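Local coordinates for protein N-acetylglucosamine-6-phosphate deacetylase (Mycobacterium smegmatis, PDB 6FV4) that probably hydrolyses N-acetylglucosamine 6-phosphate to glucosamine 6-phosphate and acetate, as a metal-dependent hydrolase of the NagA family, at residues B[285-290]-B[300-305]; B[373-378]-B[389-394]. The protein carries 1 engineered substitution. All blocks are in the same frame, centred on the assembly; numbering follows the deposited sequence. Where two conformers were deposited one is given.

Interaction 1 (B[285-290]-B[300-305]); sequences MAATGM and LDIDVV
Val304 CG1 comes to the Met290 carbonyl from well out of its plane, 4.0 Å from Met290 O. The other branch of this valine serves a second partner, for Val304 CG2 comes within 4.0 Å of Ala287 CB. With CG1 anti to the backbone N (chi1 178°) and CG2 anti to the carbonyl carbon, one branch goes to the peptide and the other to the methyl. Ile302, two residues back along the strand, adds its CG2 at 4.2 Å from Ala287 CB, so that a single alanine methyl meets two branched side chains. Leu297 and Ala309, from the strands flanking 300-305, touch the same methyl.

The loop owes its shape to two overlapping turns, type I from Met285 to Thr288 and type II from Ala287 to Met290. Met285 O accepts twice, from Thr288 N and, at 2.7 Å, from Thr288 OG1, the hydroxyl reaching it at a C=O...O angle of 140°. The loop's polar groups are thus partly bonded within the loop itself, while the strand meets it through hydrocarbon. The contact is consequently one of dispersion and exclusion of water, made beside Ala318, a predicted substrate-binding residue that Ile302 approaches.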
loop_
_atom_site.group_PDB
_atom_site.type_symbol
_atom_site.label_atom_id
_atom_site.label_comp_id
_atom_site.label_asym_id
_atom_site.label_seq_id
_atom_site.Cartn_x
_atom_site.Cartn_y
_atom_site.Cartn_z
ATOM N N MET B 285 -1.484 20.757 17.985
ATOM C CA MET B 285 -2.353 21.338 18.999
ATOM C C MET B 285 -1.654 22.513 19.674
ATOM O O MET B 285 -0.496 22.835 19.389
ATOM C CB MET B 285 -2.822 20.289 20.017
ATOM C CG MET B 285 -1.747 19.475 20.697
ATOM S SD MET B 285 -1.046 20.214 22.178
ATOM C CE MET B 285 -2.512 20.596 23.139
ATOM N N ALA B 286 -2.406 23.205 20.544
ATOM C CA ALA B 286 -1.980 24.508 21.036
ATOM C C ALA B 286 -0.664 24.483 21.795
ATOM O O ALA B 286 -0.011 25.525 21.883
ATOM C CB ALA B 286 -3.076 25.130 21.916
ATOM N N ALA B 287 -0.228 23.333 22.320
ATOM C CA ALA B 287 1.040 23.307 23.044
ATOM C C ALA B 287 2.253 23.211 22.128
ATOM O O ALA B 287 3.382 23.291 22.619
ATOM C CB ALA B 287 1.072 22.145 24.036
ATOM N N THR B 288 2.048 23.037 20.825
ATOM C CA THR B 288 3.158 22.958 19.884
ATOM C C THR B 288 4.086 24.158 20.014
ATOM O O THR B 288 3.641 25.309 20.005
ATOM C CB THR B 288 2.610 22.873 18.458
ATOM O OG1 THR B 288 1.710 21.760 18.372
ATOM C CG2 THR B 288 3.753 22.692 17.450
ATOM N N GLY B 289 5.384 23.879 20.142
ATOM C CA GLY B 289 6.401 24.913 20.194
ATOM C C GLY B 289 6.616 25.559 21.545
ATOM O O GLY B 289 7.420 26.497 21.644
ATOM N N MET B 290 5.933 25.104 22.587
ATOM C CA MET B 290 6.098 25.692 23.907
ATOM C C MET B 290 7.180 24.961 24.686
ATOM O O MET B 290 7.390 23.759 24.514
ATOM C CB MET B 290 4.787 25.651 24.691
ATOM C CG MET B 290 3.657 26.385 23.998
ATOM S SD MET B 290 2.192 26.357 25.027
ATOM C CE MET B 290 2.511 27.810 26.023
ATOM N N LEU B 300 -8.092 22.895 29.480
ATOM C CA LEU B 300 -7.236 21.858 30.040
ATOM C C LEU B 300 -5.910 22.424 30.529
ATOM O O LEU B 300 -5.357 23.351 29.930
ATOM C CB LEU B 300 -6.990 20.743 29.018
ATOM C CG LEU B 300 -8.169 19.766 28.954
ATOM C CD1 LEU B 300 -8.091 18.894 27.707
ATOM C CD2 LEU B 300 -8.256 18.921 30.231
ATOM N N ASP B 301 -5.444 21.890 31.665
ATOM C CA ASP B 301 -4.058 22.030 32.090
ATOM C C ASP B 301 -3.233 21.031 31.287
ATOM O O ASP B 301 -3.527 19.830 31.308
ATOM C CB ASP B 301 -3.882 21.732 33.583
ATOM C CG ASP B 301 -4.448 22.809 34.510
ATOM O OD1 ASP B 301 -4.969 23.856 34.050
ATOM O OD2 ASP B 301 -4.351 22.582 35.744
ATOM N N ILE B 302 -2.206 21.511 30.589
ATOM C CA ILE B 302 -1.349 20.657 29.770
ATOM C C ILE B 302 0.063 20.698 30.333
ATOM O O ILE B 302 0.610 21.781 30.566
ATOM C CB ILE B 302 -1.348 21.088 28.290
ATOM C CG1 ILE B 302 -2.764 21.060 27.705
ATOM C CG2 ILE B 302 -0.377 20.212 27.481
ATOM C CD1 ILE B 302 -3.350 19.674 27.537
ATOM N N ASP B 303 0.654 19.522 30.523
ATOM C CA ASP B 303 2.020 19.374 31.013
ATOM C C ASP B 303 2.909 18.991 29.835
ATOM O O ASP B 303 2.722 17.926 29.240
ATOM C CB ASP B 303 2.080 18.309 32.112
ATOM C CG ASP B 303 3.448 18.215 32.795
ATOM O OD1 ASP B 303 4.303 19.117 32.628
ATOM O OD2 ASP B 303 3.670 17.210 33.509
ATOM N N VAL B 304 3.863 19.854 29.498
ATOM C CA VAL B 304 4.801 19.594 28.408
ATOM C C VAL B 304 6.104 19.096 29.014
ATOM O O VAL B 304 6.740 19.812 29.796
ATOM C CB VAL B 304 5.040 20.847 27.552
ATOM C CG1 VAL B 304 6.070 20.548 26.458
ATOM C CG2 VAL B 304 3.731 21.337 26.947
ATOM N N VAL B 305 6.499 17.874 28.646
ATOM C CA VAL B 305 7.730 17.242 29.114
ATOM C C VAL B 305 8.507 16.762 27.891
ATOM O O VAL B 305 8.023 15.905 27.142
ATOM C CB VAL B 305 7.452 16.069 30.070
ATOM C CG1 VAL B 305 8.735 15.300 30.362
ATOM C CG2 VAL B 305 6.828 16.579 31.369
#

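Interaction 2 (B[373-378]-B[389-394]); sequences LVVLDH and GEWVVT
Leu373 and Trp391 belong to strands that are not direct neighbours, since strand 382-387 runs between them and pairs antiparallel with each; accordingly the closest CA atoms, those of Leu373 and Gly389, are still 8.7 Å apart. Side chains must bridge that gap, and the indole does most of it. In Trp391, chi1 -64°, with CG anti to the carbonyl carbon and beside the backbone N, together with chi2 111° turns the six-membered half of the ring toward strand 373-376. One atom, CZ3, then leads on both fronts. Val375 CG2 meets it at 4.2 Å, at the ring edge and near the ring plane. Leu373 CD1 reaches Trp391 CZ3 at the same 4.2 Å but on a slant, and the two side chains cross obliquely. In Leu373, CG is tucked between the backbone N and the carbonyl carbon (chi1 55°), and the methyl comes closer to the ring than the direction of its CB bond alone would suggest.

The contact thus spans the middle strand of an antiparallel three-strand run, away from the annotated sites. Met386 of that strand touches both Leu373 and Trp391, and Arg57 of strand 57-58, from the N-terminal part, also touches the indole. Just past the tryptophan, Val392 and Val393 form a classic beta bulge against strand 382-387. Cohesion here comes from carbon against carbon, with one buried methyl at the edge of the benzo ring and a second reaching the same carbon on a slant.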
loop_
_atom_site.group_PDB
_atom_site.type_symbol
_atom_site.label_atom_id
_atom_site.label_comp_id
_atom_site.label_asym_id
_atom_site.label_seq_id
_atom_site.Cartn_x
_atom_site.Cartn_y
_atom_site.Cartn_z
ATOM N N LEU B 373 8.768 31.245 0.848
ATOM C CA LEU B 373 9.829 30.252 0.758
ATOM C C LEU B 373 10.444 30.048 2.134
ATOM O O LEU B 373 10.242 30.846 3.054
ATOM C CB LEU B 373 10.897 30.653 -0.271
ATOM C CG LEU B 373 11.609 32.009 -0.169
ATOM C CD1 LEU B 373 12.693 32.034 0.913
ATOM C CD2 LEU B 373 12.221 32.363 -1.533
ATOM N N VAL B 374 11.220 28.968 2.250
ATOM C CA VAL B 374 11.836 28.551 3.506
ATOM C C VAL B 374 13.287 28.188 3.227
ATOM O O VAL B 374 13.590 27.531 2.228
ATOM C CB VAL B 374 11.090 27.356 4.146
ATOM C CG1 VAL B 374 11.819 26.869 5.401
ATOM C CG2 VAL B 374 9.666 27.735 4.492
ATOM N N VAL B 375 14.187 28.654 4.080
ATOM C CA VAL B 375 15.607 28.393 3.935
ATOM C C VAL B 375 15.988 27.371 4.988
ATOM O O VAL B 375 15.646 27.529 6.165
ATOM C CB VAL B 375 16.437 29.677 4.069
ATOM C CG1 VAL B 375 17.874 29.393 3.685
ATOM C CG2 VAL B 375 15.857 30.775 3.170
ATOM N N LEU B 376 16.671 26.309 4.560
ATOM C CA LEU B 376 17.042 25.209 5.436
ATOM C C LEU B 376 18.541 24.984 5.350
ATOM O O LEU B 376 19.124 25.109 4.270
ATOM C CB LEU B 376 16.302 23.921 5.044
ATOM C CG LEU B 376 14.791 23.978 4.822
ATOM C CD1 LEU B 376 14.315 22.703 4.141
ATOM C CD2 LEU B 376 14.066 24.176 6.146
ATOM N N ASP B 377 19.159 24.627 6.478
ATOM C CA ASP B 377 20.577 24.279 6.479
ATOM C C ASP B 377 20.746 22.792 6.162
ATOM O O ASP B 377 19.799 22.106 5.767
ATOM C CB ASP B 377 21.227 24.682 7.807
ATOM C CG ASP B 377 20.606 23.996 9.014
ATOM O OD1 ASP B 377 20.009 22.904 8.879
ATOM O OD2 ASP B 377 20.756 24.540 10.122
ATOM N N HIS B 378 21.966 22.260 6.324
ATOM C CA HIS B 378 22.197 20.873 5.923
ATOM C C HIS B 378 21.479 19.896 6.842
ATOM O O HIS B 378 21.073 18.815 6.399
ATOM C CB HIS B 378 23.698 20.562 5.857
ATOM C CG HIS B 378 24.291 20.752 4.487
ATOM N ND1 HIS B 378 23.874 20.032 3.385
ATOM C CD2 HIS B 378 25.253 21.597 4.039
ATOM C CE1 HIS B 378 24.556 20.422 2.321
ATOM N NE2 HIS B 378 25.399 21.371 2.690
ATOM N N GLY B 389 7.060 37.930 0.053
ATOM C CA GLY B 389 8.230 38.719 -0.287
ATOM C C GLY B 389 8.974 39.352 0.868
ATOM O O GLY B 389 9.972 40.044 0.629
ATOM N N GLU B 390 8.545 39.139 2.107
ATOM C CA GLU B 390 9.200 39.742 3.259
ATOM C C GLU B 390 9.642 38.662 4.233
ATOM O O GLU B 390 8.997 37.622 4.364
ATOM C CB GLU B 390 8.278 40.737 3.953
ATOM C CG GLU B 390 7.847 41.838 3.005
ATOM C CD GLU B 390 6.864 42.790 3.618
ATOM O OE1 GLU B 390 6.902 42.980 4.856
ATOM O OE2 GLU B 390 6.052 43.360 2.856
ATOM N N TRP B 391 10.752 38.912 4.912
ATOM C CA TRP B 391 11.256 37.935 5.870
ATOM C C TRP B 391 10.353 37.923 7.101
ATOM O O TRP B 391 10.268 38.918 7.829
ATOM C CB TRP B 391 12.699 38.261 6.237
ATOM C CG TRP B 391 13.635 38.161 5.077
ATOM C CD1 TRP B 391 14.282 39.186 4.441
ATOM C CD2 TRP B 391 14.023 36.960 4.405
ATOM N NE1 TRP B 391 15.058 38.691 3.414
ATOM C CE2 TRP B 391 14.915 37.327 3.373
ATOM C CE3 TRP B 391 13.712 35.606 4.580
ATOM C CZ2 TRP B 391 15.492 36.390 2.524
ATOM C CZ3 TRP B 391 14.282 34.674 3.722
ATOM C CH2 TRP B 391 15.162 35.074 2.709
ATOM N N VAL B 392 9.637 36.815 7.307
ATOM C CA VAL B 392 9.068 36.524 8.623
ATOM C C VAL B 392 10.190 36.236 9.609
ATOM O O VAL B 392 10.309 36.888 10.655
ATOM C CB VAL B 392 8.089 35.335 8.543
ATOM C CG1 VAL B 392 7.637 34.915 9.943
ATOM C CG2 VAL B 392 6.896 35.662 7.673
ATOM N N VAL B 393 11.022 35.241 9.275
ATOM C CA VAL B 393 12.279 34.924 9.951
ATOM C C VAL B 393 13.398 35.224 8.962
ATOM O O VAL B 393 13.525 34.556 7.931
ATOM C CB VAL B 393 12.321 33.461 10.413
ATOM C CG1 VAL B 393 13.736 33.049 10.859
ATOM C CG2 VAL B 393 11.310 33.239 11.537
ATOM N N THR B 394 14.178 36.257 9.246
ATOM C CA THR B 394 15.301 36.625 8.398
ATOM C C THR B 394 16.502 35.729 8.718
ATOM O O THR B 394 16.641 35.264 9.857
ATOM C CB THR B 394 15.646 38.101 8.609
ATOM O OG1 THR B 394 16.551 38.557 7.595
ATOM C CG2 THR B 394 16.257 38.328 9.982
#

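In the fold
Two local closures in series illustrate how a chain joins parts of one fold at two separate places. Leaving strand 278-281, the chain passes the engineered Ala283, in the position of a predicted proton donor/acceptor, and enters 285-290; interaction 1 then closes a short loop containing strand 293-297, bringing the three-stranded antiparallel sheet against the loop near the metal site, the side chain of Ala287 lying about 10 Å from that of His74. Helices 324-334 and 339-357 follow before interaction 2 opens. It joins the first and last strands of the antiparallel run 373-376, 382-387, 390-391 across the middle one. The contacts neither nest nor cross; the centres of interactions 1 and 2 are 26 Å apart.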